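Local coordinates for serine racemase (PDB 4ECL), which is an enzyme of the alanine racemase family, pairing a TIM-type barrel domain with a C-terminal domain rich in beta strands, at residues N15-V20 and E54-S59; N170-T175 and L208-L213. All blocks are in the same frame, centred on the assembly; numbering follows the deposited sequence.

Contact 1: residues N15-V20 and E54-S59; sequences NLEHNV and EQIGVS
Packing of Ile56 on Glu17 and Val20 makes up most of this contact. Ile56 CD1 lies 3.8 Å from Val20 CG2, tip to tip, and the same methyl rests 3.9 Å from Glu17 CA, so that one methyl touches Glu17 and Val20, three residues apart on the helix. It gets there because CG1 occupies the hindered position between backbone N and carbonyl carbon (chi1 62°), from which the long branch runs out extended toward helix 13-25. Val20, beta-branched, points toward the other segment and offers two methyls close to its backbone: CG2 meets Ile56 and CG1 lies 4.1 Å from Val58 CG2, the two valines passing at a slant. Glu17 contributes mainly its backbone CA and aliphatic stem, CG standing 4.0 Å from Ile56 CD1; OE2 comes to 4.1 Å from Ile56 CG2, and OE1 makes a weak hydrogen bond to Tyr52 OH.

Ile56 and Val58 lie on either side of Gly57, just past the end of helix 46-55, which closes in a Schellman motif. Gly57 takes positive phi (109°), which favours glycine, and its N bonds back to Glu54 O at 3.2 Å. The chain then turns toward strand 60-63, parallel neighbour of strand 32-36 in the barrel, so helix 46-55 belongs to a beta-alpha-beta crossover.

On the far side of helix 13-25, Asn15 ND2 and His18 NE2 bond to Pro243 O and Asp240 O.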
loop_
_atom_site.group_PDB
_atom_site.type_symbol
_atom_site.label_atom_id
_atom_site.label_comp_id
_atom_site.label_asym_id
_atom_site.label_seq_id
_atom_site.Cartn_x
_atom_site.Cartn_y
_atom_site.Cartn_z
ATOM N N ASN A 15 -4.257 -21.180 12.903
ATOM C CA ASN A 15 -4.086 -21.599 11.527
ATOM C C ASN A 15 -2.624 -21.508 11.092
ATOM O O ASN A 15 -2.139 -22.356 10.340
ATOM C CB ASN A 15 -4.961 -20.758 10.608
ATOM C CG ASN A 15 -6.323 -21.363 10.393
ATOM O OD1 ASN A 15 -6.664 -22.391 10.990
ATOM N ND2 ASN A 15 -7.118 -20.732 9.530
ATOM N N LEU A 16 -1.929 -20.479 11.574
ATOM C CA LEU A 16 -0.514 -20.278 11.262
ATOM C C LEU A 16 0.338 -21.417 11.817
ATOM O O LEU A 16 1.241 -21.912 11.143
ATOM C CB LEU A 16 -0.021 -18.948 11.832
ATOM C CG LEU A 16 1.465 -18.594 11.670
ATOM C CD1 LEU A 16 1.847 -18.394 10.213
ATOM C CD2 LEU A 16 1.791 -17.342 12.472
ATOM N N GLU A 17 0.047 -21.803 13.057
ATOM C CA GLU A 17 0.725 -22.903 13.728
ATOM C C GLU A 17 0.457 -24.214 12.999
ATOM O O GLU A 17 1.341 -25.064 12.885
ATOM C CB GLU A 17 0.232 -22.998 15.173
ATOM C CG GLU A 17 0.965 -24.000 16.052
ATOM C CD GLU A 17 0.382 -24.037 17.452
ATOM O OE1 GLU A 17 -0.738 -23.519 17.629
ATOM O OE2 GLU A 17 1.038 -24.562 18.374
ATOM N N HIS A 18 -0.774 -24.392 12.528
ATOM C CA HIS A 18 -1.104 -25.580 11.748
ATOM C C HIS A 18 -0.250 -25.617 10.496
ATOM O O HIS A 18 0.275 -26.666 10.121
ATOM C CB HIS A 18 -2.587 -25.612 11.363
ATOM C CG HIS A 18 -2.911 -26.626 10.310
ATOM N ND1 HIS A 18 -3.293 -27.918 10.610
ATOM C CD2 HIS A 18 -2.897 -26.545 8.956
ATOM C CE1 HIS A 18 -3.501 -28.586 9.490
ATOM N NE2 HIS A 18 -3.273 -27.777 8.472
ATOM N N ASN A 19 -0.105 -24.467 9.846
ATOM C CA ASN A 19 0.715 -24.402 8.637
ATOM C C ASN A 19 2.173 -24.758 8.886
ATOM O O ASN A 19 2.766 -25.526 8.122
ATOM C CB ASN A 19 0.594 -23.026 7.967
ATOM C CG ASN A 19 -0.810 -22.757 7.471
ATOM O OD1 ASN A 19 -1.602 -23.691 7.297
ATOM N ND2 ASN A 19 -1.135 -21.483 7.243
ATOM N N VAL A 20 2.744 -24.207 9.955
ATOM C CA VAL A 20 4.131 -24.494 10.314
ATOM C C VAL A 20 4.360 -25.993 10.494
ATOM O O VAL A 20 5.333 -26.556 9.977
ATOM C CB VAL A 20 4.557 -23.735 11.579
ATOM C CG1 VAL A 20 5.800 -24.352 12.186
ATOM C CG2 VAL A 20 4.799 -22.256 11.257
ATOM N N GLU A 54 8.508 -17.583 16.390
ATOM C CA GLU A 54 9.598 -17.931 17.294
ATOM C C GLU A 54 9.065 -18.653 18.533
ATOM O O GLU A 54 9.709 -19.561 19.064
ATOM C CB GLU A 54 10.403 -16.695 17.692
ATOM C CG GLU A 54 11.637 -17.020 18.517
ATOM C CD GLU A 54 12.643 -15.873 18.548
ATOM O OE1 GLU A 54 13.609 -15.902 17.756
ATOM O OE2 GLU A 54 12.476 -14.951 19.369
ATOM N N GLN A 55 7.883 -18.257 18.992
ATOM C CA GLN A 55 7.304 -18.902 20.161
ATOM C C GLN A 55 7.059 -20.380 19.881
ATOM O O GLN A 55 7.340 -21.237 20.722
ATOM C CB GLN A 55 6.005 -18.214 20.579
ATOM C CG GLN A 55 5.360 -18.810 21.829
ATOM C CD GLN A 55 3.991 -18.220 22.107
ATOM O OE1 GLN A 55 3.818 -17.002 22.114
ATOM N NE2 GLN A 55 3.007 -19.083 22.326
ATOM N N ILE A 56 6.561 -20.684 18.687
ATOM C CA ILE A 56 6.235 -22.065 18.371
ATOM C C ILE A 56 7.414 -22.878 17.840
ATOM O O ILE A 56 7.249 -24.044 17.480
ATOM C CB ILE A 56 5.018 -22.179 17.437
ATOM C CG1 ILE A 56 5.288 -21.516 16.095
ATOM C CG2 ILE A 56 3.802 -21.549 18.100
ATOM C CD1 ILE A 56 4.261 -21.884 15.041
ATOM N N GLY A 57 8.598 -22.269 17.805
ATOM C CA GLY A 57 9.815 -23.017 17.538
ATOM C C GLY A 57 10.487 -22.791 16.198
ATOM O O GLY A 57 11.507 -23.417 15.919
ATOM N N VAL A 58 9.929 -21.927 15.354
ATOM C CA VAL A 58 10.636 -21.529 14.138
ATOM C C VAL A 58 11.906 -20.812 14.574
ATOM O O VAL A 58 11.858 -19.930 15.432
ATOM C CB VAL A 58 9.785 -20.592 13.263
ATOM C CG1 VAL A 58 10.603 -20.049 12.093
ATOM C CG2 VAL A 58 8.524 -21.307 12.777
ATOM N N SER A 59 13.044 -21.201 14.003
ATOM C CA SER A 59 14.324 -20.645 14.429
ATOM C C SER A 59 15.154 -20.041 13.288
ATOM O O SER A 59 16.378 -19.939 13.384
ATOM C CB SER A 59 15.126 -21.720 15.156
ATOM O OG SER A 59 14.965 -22.965 14.500
#

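Contact 2: residues N170-T175 and L208-L213; sequences NDVAFT and LNYPEL
Thr175 turns CG2 away from its backbone N and keeps OG1 beside it (chi1 -48°), while Tyr210 sets its ring opposite the carbonyl carbon (chi1 -65°); together these put the methyl over the phenol ring and bring both hydroxyls within bonding distance of one water. The methyl makes a CH-pi contact, CG2 standing 4.0 Å from the Tyr210 ring centroid and 26° off the normal, displaced toward the rim near CZ. Val172 adds its branch at the end of the ring, CG2 coming within 3.5 Å of Tyr210 OH.

This threonine is one of the early residues of helix 169-191, between barrel strands 152-158 and 198-200; Tyr210 comes just after helix 204-209, where a type I turn with Pro211 in its second position leads on toward strand 217-220.

Polar atoms here form a relay. Tyr210 OH donates to the water at 2.7 Å, in the plane of the ring, and the water donates to Thr175 OG1 at 3.0 Å. OG1 in turn donates to Asp171 O at 2.7 Å, which also accepts from Thr175 N on the opposite face of the carbonyl plane. Threonine suits the place because its methyl can lie on the ring while its hydroxyl accepts from the water and donates to the helix carbonyl. On another side of the helix, Asp171 forms a salt bridge with Arg267 of the second subunit, whose Tyr265 stacks on Phe174.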
loop_
_atom_site.group_PDB
_atom_site.type_symbol
_atom_site.label_atom_id
_atom_site.label_comp_id
_atom_site.label_asym_id
_atom_site.label_seq_id
_atom_site.Cartn_x
_atom_site.Cartn_y
_atom_site.Cartn_z
ATOM N N ASN A 170 8.120 -26.232 -20.857
ATOM C CA ASN A 170 9.229 -25.283 -20.894
ATOM C C ASN A 170 9.680 -24.854 -19.502
ATOM O O ASN A 170 10.880 -24.736 -19.233
ATOM C CB ASN A 170 8.856 -24.042 -21.715
ATOM C CG ASN A 170 8.636 -24.354 -23.189
ATOM O OD1 ASN A 170 9.197 -25.312 -23.730
ATOM N ND2 ASN A 170 7.819 -23.537 -23.850
ATOM N N ASP A 171 8.708 -24.627 -18.621
ATOM C CA ASP A 171 8.982 -24.124 -17.278
ATOM C C ASP A 171 9.694 -25.153 -16.414
ATOM O O ASP A 171 10.636 -24.828 -15.691
ATOM C CB ASP A 171 7.681 -23.674 -16.604
ATOM C CG ASP A 171 7.143 -22.383 -17.191
ATOM O OD1 ASP A 171 7.959 -21.495 -17.513
ATOM O OD2 ASP A 171 5.910 -22.257 -17.340
ATOM N N VAL A 172 9.226 -26.395 -16.484
ATOM C CA VAL A 172 9.848 -27.483 -15.752
ATOM C C VAL A 172 11.296 -27.646 -16.216
ATOM O O VAL A 172 12.203 -27.842 -15.405
ATOM C CB VAL A 172 9.038 -28.796 -15.910
ATOM C CG1 VAL A 172 9.917 -30.019 -15.705
ATOM C CG2 VAL A 172 7.844 -28.816 -14.929
ATOM N N ALA A 173 11.508 -27.523 -17.521
ATOM C CA ALA A 173 12.842 -27.647 -18.105
ATOM C C ALA A 173 13.790 -26.560 -17.582
ATOM O O ALA A 173 14.940 -26.836 -17.228
ATOM C CB ALA A 173 12.752 -27.586 -19.614
ATOM N N PHE A 174 13.295 -25.328 -17.516
ATOM C CA PHE A 174 14.097 -24.226 -17.012
ATOM C C PHE A 174 14.423 -24.440 -15.541
ATOM O O PHE A 174 15.527 -24.158 -15.094
ATOM C CB PHE A 174 13.369 -22.896 -17.200
ATOM C CG PHE A 174 14.245 -21.688 -16.987
ATOM C CD1 PHE A 174 14.977 -21.158 -18.033
ATOM C CD2 PHE A 174 14.336 -21.086 -15.743
ATOM C CE1 PHE A 174 15.775 -20.045 -17.848
ATOM C CE2 PHE A 174 15.132 -19.972 -15.550
ATOM C CZ PHE A 174 15.854 -19.451 -16.605
ATOM N N THR A 175 13.460 -24.952 -14.788
ATOM C CA THR A 175 13.670 -25.185 -13.370
ATOM C C THR A 175 14.719 -26.277 -13.159
ATOM O O THR A 175 15.572 -26.189 -12.274
ATOM C CB THR A 175 12.359 -25.583 -12.686
ATOM O OG1 THR A 175 11.326 -24.678 -13.088
ATOM C CG2 THR A 175 12.513 -25.535 -11.183
ATOM N N LEU A 208 6.490 -27.559 -2.744
ATOM C CA LEU A 208 5.272 -28.198 -3.253
ATOM C C LEU A 208 5.472 -28.965 -4.556
ATOM O O LEU A 208 4.843 -30.004 -4.769
ATOM C CB LEU A 208 4.163 -27.160 -3.463
ATOM C CG LEU A 208 3.648 -26.408 -2.241
ATOM C CD1 LEU A 208 2.574 -25.402 -2.669
ATOM C CD2 LEU A 208 3.110 -27.381 -1.203
ATOM N N ASN A 209 6.317 -28.434 -5.434
ATOM C CA ASN A 209 6.493 -29.012 -6.765
ATOM C C ASN A 209 7.831 -29.736 -6.996
ATOM O O ASN A 209 7.970 -30.509 -7.954
ATOM C CB ASN A 209 6.250 -27.943 -7.836
ATOM C CG ASN A 209 4.768 -27.726 -8.113
ATOM O OD1 ASN A 209 3.983 -28.670 -8.063
ATOM N ND2 ASN A 209 4.380 -26.483 -8.395
ATOM N N TYR A 210 8.807 -29.478 -6.127
ATOM C CA TYR A 210 10.104 -30.153 -6.202
ATOM C C TYR A 210 10.496 -30.709 -4.826
ATOM O O TYR A 210 11.571 -30.416 -4.299
ATOM C CB TYR A 210 11.173 -29.204 -6.804
ATOM C CG TYR A 210 10.845 -28.869 -8.241
ATOM C CD1 TYR A 210 9.952 -27.848 -8.549
ATOM C CD2 TYR A 210 11.372 -29.615 -9.289
ATOM C CE1 TYR A 210 9.611 -27.567 -9.857
ATOM C CE2 TYR A 210 11.039 -29.333 -10.610
ATOM C CZ TYR A 210 10.156 -28.309 -10.885
ATOM O OH TYR A 210 9.801 -28.022 -12.184
ATOM N N PRO A 211 9.619 -31.534 -4.239
ATOM C CA PRO A 211 9.827 -31.949 -2.851
ATOM C C PRO A 211 11.020 -32.881 -2.720
ATOM O O PRO A 211 11.574 -33.031 -1.632
ATOM C CB PRO A 211 8.548 -32.714 -2.528
ATOM C CG PRO A 211 8.128 -33.287 -3.836
ATOM C CD PRO A 211 8.529 -32.284 -4.883
ATOM N N GLU A 212 11.407 -33.496 -3.830
ATOM C CA GLU A 212 12.527 -34.423 -3.841
ATOM C C GLU A 212 13.875 -33.748 -3.577
ATOM O O GLU A 212 14.836 -34.425 -3.224
ATOM C CB GLU A 212 12.558 -35.208 -5.153
ATOM C CG GLU A 212 13.194 -34.468 -6.325
ATOM C CD GLU A 212 12.286 -33.429 -6.981
ATOM O OE1 GLU A 212 11.036 -33.569 -6.925
ATOM O OE2 GLU A 212 12.845 -32.474 -7.570
ATOM N N LEU A 213 13.962 -32.425 -3.742
ATOM C CA LEU A 213 15.209 -31.726 -3.424
ATOM C C LEU A 213 15.576 -31.888 -1.949
ATOM O O LEU A 213 14.702 -31.976 -1.094
ATOM C CB LEU A 213 15.124 -30.241 -3.778
ATOM C CG LEU A 213 15.120 -29.877 -5.262
ATOM C CD1 LEU A 213 14.727 -28.405 -5.453
ATOM C CD2 LEU A 213 16.486 -30.187 -5.926
HETATM O O HOH W 1 8.487 -25.776 -12.925
#

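Overall arrangement
Both contacts join a helix of the barrel domain to the chain just past the end of another helix, but they use different elements: 13-25 with the end of 46-55 in contact 1, 169-191 with the end of 204-209 in contact 2. Their centres lie 26 Å apart and they do not touch. Contact 1 is partly buried and held across its segments by van der Waals contacts, mostly between apolar groups, with polar side chains of its first helix turned to the loop around residues 240-243. Contact 2, farther from the chain centre yet buried, combines a methyl-on-ring contact with a water bridge, and its first helix also meets the second subunit, which contact 1 does not.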